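Local coordinates for cell death abnormality protein 2 (Caenorhabditis elegans, PDB 3QWX) that acts as a CRK-family SH2-SH3 signalling adaptor required for cell migration and for the engulfment of cell corpses, binding ced-5 in a ternary complex with ced-12, at residues C63-E68 against V82-Q87; L51-A56 against R102-A107; D7-R12 against D91-L96. All coordinates share one frame; numbering follows the deposited sequence.

Contact 1. Residues C63-E68 against V82-Q87; sequences CHYLIE and VKIANQ
Ile67 and Glu68, at the end of the 63-68 strand segment, run antiparallel to Val82-Ile84; the two short strand axes approach to 4.6 Å at 158°. Glu68 and Lys83 form a hydrogen-bonded pair: Glu68 N gives to Lys83 O at 2.8 Å, Lys83 N returns the bond to Glu68 O, and both donors lie in the plane of the carbonyl they meet. Past this pair the chain of 82-87 turns off at Ala85, and one water bridges the two segments, donating to Leu66 O and to Glu68 OE2 and accepting from Ala85 N at 2.9 Å. This water ties the carboxylate to the start of the turn after Ile84, where Ile84 and Gln87 exchange backbone hydrogen bonds.

The side chains sort onto two faces. On one, Ile84 lies across the first strand: its CD1 reaches Tyr65 CB at 3.6 Å and its CG1 packs on Ile67 CG1 at 3.8 Å. Ile67 keeps CG2 anti to its backbone N, which carries that methyl to Val82 CG1, 3.6 Å away. On the other face Glu68 and Lys83 lie side by side and point the same way. Glu68 OE2 stays 4.7 Å from Lys83 NZ, too far for a salt bridge, so any attraction between the opposite charges is probably modest.

The Tyr65 hydroxyl bonds instead to Glu55 OE2 and Thr105 OG1. Within the SH2 domain sheet, strand 62-69 has strand 49-54 along its other edge, and Leu95 of helix 92-98 covers Ile67, Val82 and Ile84.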
# COMPACT_ATOMS: atom_id res chain seq x y z
N CYS A 63 -5.11 -5.32 -13.48
CA CYS A 63 -6.18 -4.32 -13.59
C CYS A 63 -6.07 -3.22 -12.54
O CYS A 63 -5.60 -3.44 -11.43
CB CYS A 63 -7.57 -4.98 -13.49
SG CYS A 63 -7.82 -6.47 -14.48
N HIS A 64 -6.53 -2.03 -12.91
CA HIS A 64 -6.54 -0.86 -12.03
C HIS A 64 -7.96 -0.34 -11.85
O HIS A 64 -8.74 -0.30 -12.80
CB HIS A 64 -5.68 0.24 -12.64
CG HIS A 64 -4.27 -0.17 -12.94
ND1 HIS A 64 -3.92 -0.84 -14.09
CD2 HIS A 64 -3.13 -0.01 -12.23
CE1 HIS A 64 -2.62 -1.07 -14.09
NE2 HIS A 64 -2.11 -0.57 -12.97
N TYR A 65 -8.28 0.09 -10.63
CA TYR A 65 -9.61 0.61 -10.31
C TYR A 65 -9.54 1.94 -9.60
O TYR A 65 -8.84 2.09 -8.60
CB TYR A 65 -10.37 -0.38 -9.42
CG TYR A 65 -10.49 -1.71 -10.09
CD1 TYR A 65 -11.56 -1.99 -10.93
CD2 TYR A 65 -9.51 -2.68 -9.92
CE1 TYR A 65 -11.67 -3.19 -11.57
CE2 TYR A 65 -9.60 -3.88 -10.55
CZ TYR A 65 -10.68 -4.14 -11.38
OH TYR A 65 -10.77 -5.35 -12.01
N LEU A 66 -10.29 2.90 -10.11
CA LEU A 66 -10.36 4.20 -9.49
C LEU A 66 -11.32 4.10 -8.30
O LEU A 66 -12.47 3.68 -8.46
CB LEU A 66 -10.87 5.23 -10.50
CG LEU A 66 -10.56 6.71 -10.29
CD1 LEU A 66 -11.66 7.56 -10.92
CD2 LEU A 66 -10.40 7.04 -8.83
N ILE A 67 -10.85 4.48 -7.13
CA ILE A 67 -11.70 4.52 -5.94
C ILE A 67 -12.07 5.99 -5.74
O ILE A 67 -11.25 6.80 -5.31
CB ILE A 67 -10.98 3.95 -4.70
CG1 ILE A 67 -10.63 2.47 -4.92
CG2 ILE A 67 -11.81 4.17 -3.42
CD1 ILE A 67 -9.91 1.84 -3.75
N GLU A 68 -13.30 6.32 -6.10
CA GLU A 68 -13.74 7.71 -6.07
C GLU A 68 -14.39 8.06 -4.75
O GLU A 68 -15.15 7.28 -4.18
CB GLU A 68 -14.72 7.98 -7.20
CG GLU A 68 -14.23 7.49 -8.54
CD GLU A 68 -15.21 7.75 -9.64
OE1 GLU A 68 -15.47 8.94 -9.93
OE2 GLU A 68 -15.71 6.77 -10.23
N VAL A 82 -17.46 6.08 -0.66
CA VAL A 82 -16.45 5.76 -1.64
C VAL A 82 -17.08 4.86 -2.71
O VAL A 82 -18.04 4.13 -2.42
CB VAL A 82 -15.27 5.07 -0.92
CG1 VAL A 82 -14.90 3.78 -1.58
CG2 VAL A 82 -14.09 6.05 -0.75
N LYS A 83 -16.57 4.93 -3.93
CA LYS A 83 -17.16 4.16 -5.03
C LYS A 83 -16.10 3.52 -5.94
O LYS A 83 -15.07 4.13 -6.23
CB LYS A 83 -18.06 5.08 -5.86
CG LYS A 83 -18.98 4.35 -6.82
CD LYS A 83 -19.97 5.30 -7.51
CE LYS A 83 -19.24 6.35 -8.35
NZ LYS A 83 -20.22 7.21 -9.07
N ILE A 84 -16.34 2.27 -6.35
CA ILE A 84 -15.62 1.73 -7.51
C ILE A 84 -16.60 1.45 -8.63
O ILE A 84 -17.51 0.62 -8.48
CB ILE A 84 -14.88 0.41 -7.24
CG1 ILE A 84 -13.57 0.64 -6.50
CG2 ILE A 84 -14.52 -0.25 -8.57
CD1 ILE A 84 -12.63 -0.56 -6.57
N ALA A 85 -16.41 2.13 -9.75
CA ALA A 85 -17.37 2.07 -10.85
C ALA A 85 -18.71 2.57 -10.35
O ALA A 85 -18.87 3.73 -9.99
CB ALA A 85 -17.49 0.64 -11.39
N ASN A 86 -19.69 1.66 -10.32
CA ASN A 86 -21.01 2.01 -9.84
C ASN A 86 -21.42 1.21 -8.61
O ASN A 86 -22.59 0.88 -8.43
CB ASN A 86 -22.02 1.84 -10.97
CG ASN A 86 -21.57 0.80 -11.97
OD1 ASN A 86 -21.30 1.12 -13.13
ND2 ASN A 86 -21.47 -0.45 -11.53
N GLN A 87 -20.44 0.89 -7.76
CA GLN A 87 -20.73 0.28 -6.47
C GLN A 87 -20.23 1.18 -5.35
O GLN A 87 -19.04 1.53 -5.30
CB GLN A 87 -20.09 -1.10 -6.36
CG GLN A 87 -20.55 -2.08 -7.42
CD GLN A 87 -19.79 -3.39 -7.34
OE1 GLN A 87 -19.86 -4.09 -6.33
NE2 GLN A 87 -19.06 -3.71 -8.40
O HOH W 1 -14.47 4.18 -10.16

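Contact 2. Residues L51-A56 against R102-A107; sequences LTVREA and RVLTEA
Glu55, just past the end of strand 49-54, drives its carboxylate into the loop of 102-107, where OE1 is gripped by three successive backbone N-H groups. Thr105 N reaches the syn lone pair of Glu55 OE1 at 3.0 Å, Ala107 N the anti lone pair at 2.9 Å, and Glu106 N arrives on the anti side at 2.8 Å, 31° out of the carboxylate plane. With CG anti to the carbonyl carbon (chi1 -67°), the extended chain carries the carboxylate from the end of strand 49-54 to the 102-107 backbone. The three donors fix its rotation and would probably stabilise its negative charge. Within the loop, Leu104 N bonds to Ala107 O. The other carboxylate oxygen, OE2, is held by Tyr65.

Beside these three bonds Ala107 CB packs against Glu55 CB at 4.0 Å. Leu104 extends the tight side inward, its CD1 lying 3.8 Å from Val53 CG2 and 4.0 Å from Leu51 CD2.

The outer side is looser: Glu106 brings only CB near Glu55 O, at 3.7 Å, before its chain bends at chi2 and takes the carboxylate off the contact. Thr105, although exposed, is held by its backbone bond.

The loop between helix 92-98 and strand 111-112 is thereby pinned beside strand 49-54, next to Tyr65 of strand 62-69, while Phe38 of strand 37-42 packs on Leu51 and Val53.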
# COMPACT_ATOMS: atom_id res chain seq x y z
N LEU A 51 -6.73 1.16 -6.90
CA LEU A 51 -6.49 -0.20 -6.47
C LEU A 51 -5.95 -0.95 -7.69
O LEU A 51 -6.61 -0.99 -8.73
CB LEU A 51 -7.82 -0.83 -6.02
CG LEU A 51 -7.86 -2.30 -5.61
CD1 LEU A 51 -7.05 -2.55 -4.34
CD2 LEU A 51 -9.30 -2.74 -5.43
N THR A 52 -4.76 -1.52 -7.55
CA THR A 52 -4.13 -2.31 -8.63
C THR A 52 -4.02 -3.79 -8.21
O THR A 52 -3.53 -4.09 -7.12
CB THR A 52 -2.71 -1.75 -9.00
OG1 THR A 52 -2.82 -0.36 -9.35
CG2 THR A 52 -2.12 -2.50 -10.19
N VAL A 53 -4.50 -4.69 -9.08
CA VAL A 53 -4.67 -6.11 -8.75
C VAL A 53 -4.18 -7.03 -9.88
O VAL A 53 -4.44 -6.79 -11.05
CB VAL A 53 -6.16 -6.46 -8.47
CG1 VAL A 53 -6.29 -7.78 -7.73
CG2 VAL A 53 -6.84 -5.36 -7.68
N ARG A 54 -3.46 -8.09 -9.51
CA ARG A 54 -3.14 -9.17 -10.45
C ARG A 54 -4.34 -10.10 -10.48
O ARG A 54 -4.66 -10.74 -9.47
CB ARG A 54 -1.90 -9.93 -9.96
CG ARG A 54 -1.53 -11.16 -10.77
CD ARG A 54 -1.15 -10.84 -12.21
NE ARG A 54 -0.53 -11.99 -12.85
CZ ARG A 54 0.78 -12.26 -12.80
NH1 ARG A 54 1.60 -11.44 -12.15
NH2 ARG A 54 1.28 -13.34 -13.41
N GLU A 55 -5.03 -10.15 -11.62
CA GLU A 55 -6.31 -10.87 -11.70
C GLU A 55 -6.26 -12.05 -12.66
O GLU A 55 -7.17 -12.88 -12.68
CB GLU A 55 -7.44 -9.90 -12.09
CG GLU A 55 -7.72 -8.87 -11.00
CD GLU A 55 -9.03 -8.14 -11.20
OE1 GLU A 55 -10.09 -8.80 -11.28
OE2 GLU A 55 -8.99 -6.90 -11.25
N ALA A 56 -5.19 -12.14 -13.44
CA ALA A 56 -5.04 -13.24 -14.38
C ALA A 56 -3.57 -13.48 -14.67
O ALA A 56 -2.74 -12.61 -14.45
CB ALA A 56 -5.80 -12.94 -15.68
N ARG A 102 -16.01 -11.35 -3.53
CA ARG A 102 -16.69 -10.99 -4.77
C ARG A 102 -15.56 -10.54 -5.70
O ARG A 102 -14.59 -9.94 -5.24
CB ARG A 102 -17.67 -9.83 -4.51
CG ARG A 102 -19.05 -9.95 -5.15
CD ARG A 102 -20.00 -10.86 -4.36
NE ARG A 102 -19.63 -12.28 -4.42
CZ ARG A 102 -20.38 -13.25 -4.95
NH1 ARG A 102 -19.93 -14.49 -4.94
NH2 ARG A 102 -21.57 -12.99 -5.47
N VAL A 103 -15.66 -10.82 -7.00
CA VAL A 103 -14.59 -10.42 -7.90
C VAL A 103 -14.72 -8.97 -8.36
O VAL A 103 -15.82 -8.41 -8.39
CB VAL A 103 -14.49 -11.30 -9.18
CG1 VAL A 103 -14.17 -12.74 -8.80
CG2 VAL A 103 -15.78 -11.18 -10.00
N LEU A 104 -13.58 -8.38 -8.70
CA LEU A 104 -13.57 -7.08 -9.34
C LEU A 104 -13.88 -7.29 -10.81
O LEU A 104 -14.96 -6.95 -11.28
CB LEU A 104 -12.21 -6.40 -9.13
CG LEU A 104 -12.01 -6.03 -7.66
CD1 LEU A 104 -10.55 -6.15 -7.21
CD2 LEU A 104 -12.56 -4.63 -7.42
N THR A 105 -12.94 -7.90 -11.52
CA THR A 105 -13.13 -8.19 -12.94
C THR A 105 -13.02 -9.69 -13.14
O THR A 105 -13.99 -10.35 -13.53
CB THR A 105 -12.09 -7.43 -13.81
OG1 THR A 105 -12.46 -6.05 -13.87
CG2 THR A 105 -12.07 -7.99 -15.23
N GLU A 106 -11.85 -10.23 -12.84
CA GLU A 106 -11.63 -11.67 -12.94
C GLU A 106 -11.28 -12.32 -11.60
O GLU A 106 -11.40 -13.53 -11.46
CB GLU A 106 -10.55 -11.99 -13.97
CG GLU A 106 -10.92 -11.64 -15.41
CD GLU A 106 -12.09 -12.47 -15.93
OE1 GLU A 106 -12.27 -13.61 -15.46
OE2 GLU A 106 -12.82 -11.98 -16.82
N ALA A 107 -10.84 -11.52 -10.62
CA ALA A 107 -10.41 -12.10 -9.34
C ALA A 107 -10.78 -11.26 -8.11
O ALA A 107 -11.10 -10.08 -8.21
CB ALA A 107 -8.90 -12.38 -9.36

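Contact 3. Residues D7-R12 against D91-L96; sequences DPFEWR and DIPALL
Trp11 and Pro8, in the short 3-10 segment 8-12, pack against the first turn of helix 92-98, with Pro8 and Pro93 closest in backbone, 4.5 Å between CA atoms. No hydrogen bond crosses this contact.

Asp91 sets the helix start as its N-cap, its OD1 accepting from Ala94 N at 2.7 Å. Ile92 follows and covers one face of the Trp11 indole. Its CG2 stands 3.8 Å from the centroid of the five-membered ring, only 6° off the normal, a CH-pi contact, while its CD1 reaches the six-membered ring at CZ2. The indole takes this position because Trp11 CG sits between the backbone N and the carbonyl carbon (chi1 66°), turning the ring toward the helix; Arg12 CG lies over the opposite face.

Pro93 wedges among three side chains. CB lies over one face of the Phe9 ring, 4.0 Å from its centroid and 28° off the normal, CG meets the Trp11 edge at CD1, and the Pro93 carbonyl oxygen is 3.4 Å from Pro8 CB. A helical turn after Ile92, Leu96 completes the interface: its CD1 presses on Trp11 CB at 3.4 Å, and its CB lies near Pro8 CB.

On the 7-12 side, Asp7 OD1 accepts from Phe9 N in an Asx turn that opens the 3-10 segment. Tyr49 meets the Trp11 ring edge-to-face, and Met40 of strand 37-42 touches both Trp11 and Ile92. Through Pro8, Phe9 and Trp11 against Ile92, Pro93 and Leu96, the N-terminal segment, which leads into strand 15-16, packs on the second helix of the SH2 fold; in SH2 domains two helices flank a central sheet.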
# COMPACT_ATOMS: atom_id res chain seq x y z
N ASP A 7 -6.16 -7.36 6.70
CA ASP A 7 -7.08 -6.59 7.51
C ASP A 7 -7.42 -5.30 6.76
O ASP A 7 -6.55 -4.44 6.57
CB ASP A 7 -6.45 -6.29 8.87
CG ASP A 7 -7.37 -5.48 9.79
OD1 ASP A 7 -8.47 -5.09 9.35
OD2 ASP A 7 -6.98 -5.25 10.96
N PRO A 8 -8.68 -5.19 6.29
CA PRO A 8 -9.15 -4.05 5.49
C PRO A 8 -8.96 -2.73 6.23
O PRO A 8 -8.72 -1.71 5.59
CB PRO A 8 -10.65 -4.33 5.32
CG PRO A 8 -10.79 -5.78 5.48
CD PRO A 8 -9.76 -6.17 6.52
N PHE A 9 -9.08 -2.74 7.55
CA PHE A 9 -8.90 -1.50 8.32
C PHE A 9 -7.46 -0.99 8.30
O PHE A 9 -7.20 0.20 8.50
CB PHE A 9 -9.45 -1.66 9.74
CG PHE A 9 -10.94 -1.84 9.78
CD1 PHE A 9 -11.79 -0.76 9.57
CD2 PHE A 9 -11.50 -3.09 9.96
CE1 PHE A 9 -13.17 -0.93 9.57
CE2 PHE A 9 -12.88 -3.27 9.96
CZ PHE A 9 -13.71 -2.19 9.76
N GLU A 10 -6.52 -1.89 8.02
CA GLU A 10 -5.10 -1.53 8.00
C GLU A 10 -4.57 -1.30 6.58
O GLU A 10 -3.40 -1.58 6.29
CB GLU A 10 -4.29 -2.60 8.72
CG GLU A 10 -4.64 -2.70 10.20
CD GLU A 10 -4.51 -1.36 10.91
OE1 GLU A 10 -3.53 -0.62 10.64
OE2 GLU A 10 -5.40 -1.04 11.74
N TRP A 11 -5.42 -0.76 5.71
CA TRP A 11 -5.07 -0.60 4.30
C TRP A 11 -3.93 0.39 4.03
O TRP A 11 -3.29 0.33 2.98
CB TRP A 11 -6.31 -0.22 3.48
CG TRP A 11 -6.88 1.13 3.80
CD1 TRP A 11 -7.92 1.40 4.64
CD2 TRP A 11 -6.45 2.40 3.28
NE1 TRP A 11 -8.17 2.75 4.67
CE2 TRP A 11 -7.28 3.38 3.85
CE3 TRP A 11 -5.45 2.79 2.38
CZ2 TRP A 11 -7.13 4.75 3.55
CZ3 TRP A 11 -5.30 4.14 2.09
CH2 TRP A 11 -6.14 5.10 2.67
N ARG A 12 -3.69 1.30 4.97
CA ARG A 12 -2.62 2.27 4.81
C ARG A 12 -1.25 1.59 4.82
O ARG A 12 -0.26 2.14 4.34
CB ARG A 12 -2.73 3.38 5.87
CG ARG A 12 -3.90 4.35 5.61
CD ARG A 12 -4.10 5.32 6.76
NE ARG A 12 -5.15 6.31 6.52
CZ ARG A 12 -6.45 6.10 6.72
NH1 ARG A 12 -6.89 4.91 7.14
NH2 ARG A 12 -7.32 7.07 6.48
N ASP A 91 -17.02 3.12 3.39
CA ASP A 91 -15.62 3.48 3.55
C ASP A 91 -14.71 2.53 2.75
O ASP A 91 -15.19 1.58 2.12
CB ASP A 91 -15.23 3.52 5.05
CG ASP A 91 -15.59 2.21 5.81
OD1 ASP A 91 -15.57 1.11 5.22
OD2 ASP A 91 -15.87 2.29 7.02
N ILE A 92 -13.41 2.80 2.76
CA ILE A 92 -12.45 1.97 2.06
C ILE A 92 -12.31 0.56 2.67
O ILE A 92 -12.16 -0.41 1.94
CB ILE A 92 -11.06 2.69 1.93
CG1 ILE A 92 -11.17 3.90 0.99
CG2 ILE A 92 -9.99 1.73 1.44
CD1 ILE A 92 -9.97 4.85 1.02
N PRO A 93 -12.37 0.44 4.01
CA PRO A 93 -12.29 -0.94 4.49
C PRO A 93 -13.48 -1.79 4.05
O PRO A 93 -13.32 -2.97 3.72
CB PRO A 93 -12.23 -0.77 6.02
CG PRO A 93 -11.57 0.61 6.19
CD PRO A 93 -12.22 1.42 5.10
N ALA A 94 -14.67 -1.18 4.03
CA ALA A 94 -15.87 -1.87 3.59
C ALA A 94 -15.71 -2.31 2.13
O ALA A 94 -16.07 -3.43 1.77
CB ALA A 94 -17.09 -0.99 3.76
N LEU A 95 -15.16 -1.42 1.30
CA LEU A 95 -14.90 -1.72 -0.10
C LEU A 95 -13.94 -2.90 -0.24
O LEU A 95 -14.19 -3.81 -1.00
CB LEU A 95 -14.33 -0.49 -0.82
CG LEU A 95 -13.94 -0.56 -2.31
CD1 LEU A 95 -13.93 0.82 -2.94
CD2 LEU A 95 -12.59 -1.26 -2.52
N LEU A 96 -12.84 -2.85 0.50
CA LEU A 96 -11.80 -3.88 0.42
C LEU A 96 -12.31 -5.22 0.93
O LEU A 96 -12.06 -6.26 0.32
CB LEU A 96 -10.56 -3.48 1.23
CG LEU A 96 -9.77 -2.25 0.74
CD1 LEU A 96 -8.65 -1.95 1.71
CD2 LEU A 96 -9.23 -2.46 -0.66

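All three contacts build the SH2 part of the chain, but by different chemistry. Contact 1 pairs two strands through backbone bonds, one face polar, the other apolar and turned to helix 92-98. Contact 2 joins a strand end to an irregular loop through one carboxylate and the leucine beside it; contact 3 has no hydrogen bond across it and rests mainly on apolar and CH-pi packing. Contact 2 has the largest buried share, four of seven touching residues, against two of eight in contact 1 and two of six in contact 3. Tyr65 joins contacts 1 and 2, whose first strands are sheet neighbours. Leu95 packs on contact 1 while Ile92, Pro93 and Leu96 meet 7-12, so helix 92-98 serves both.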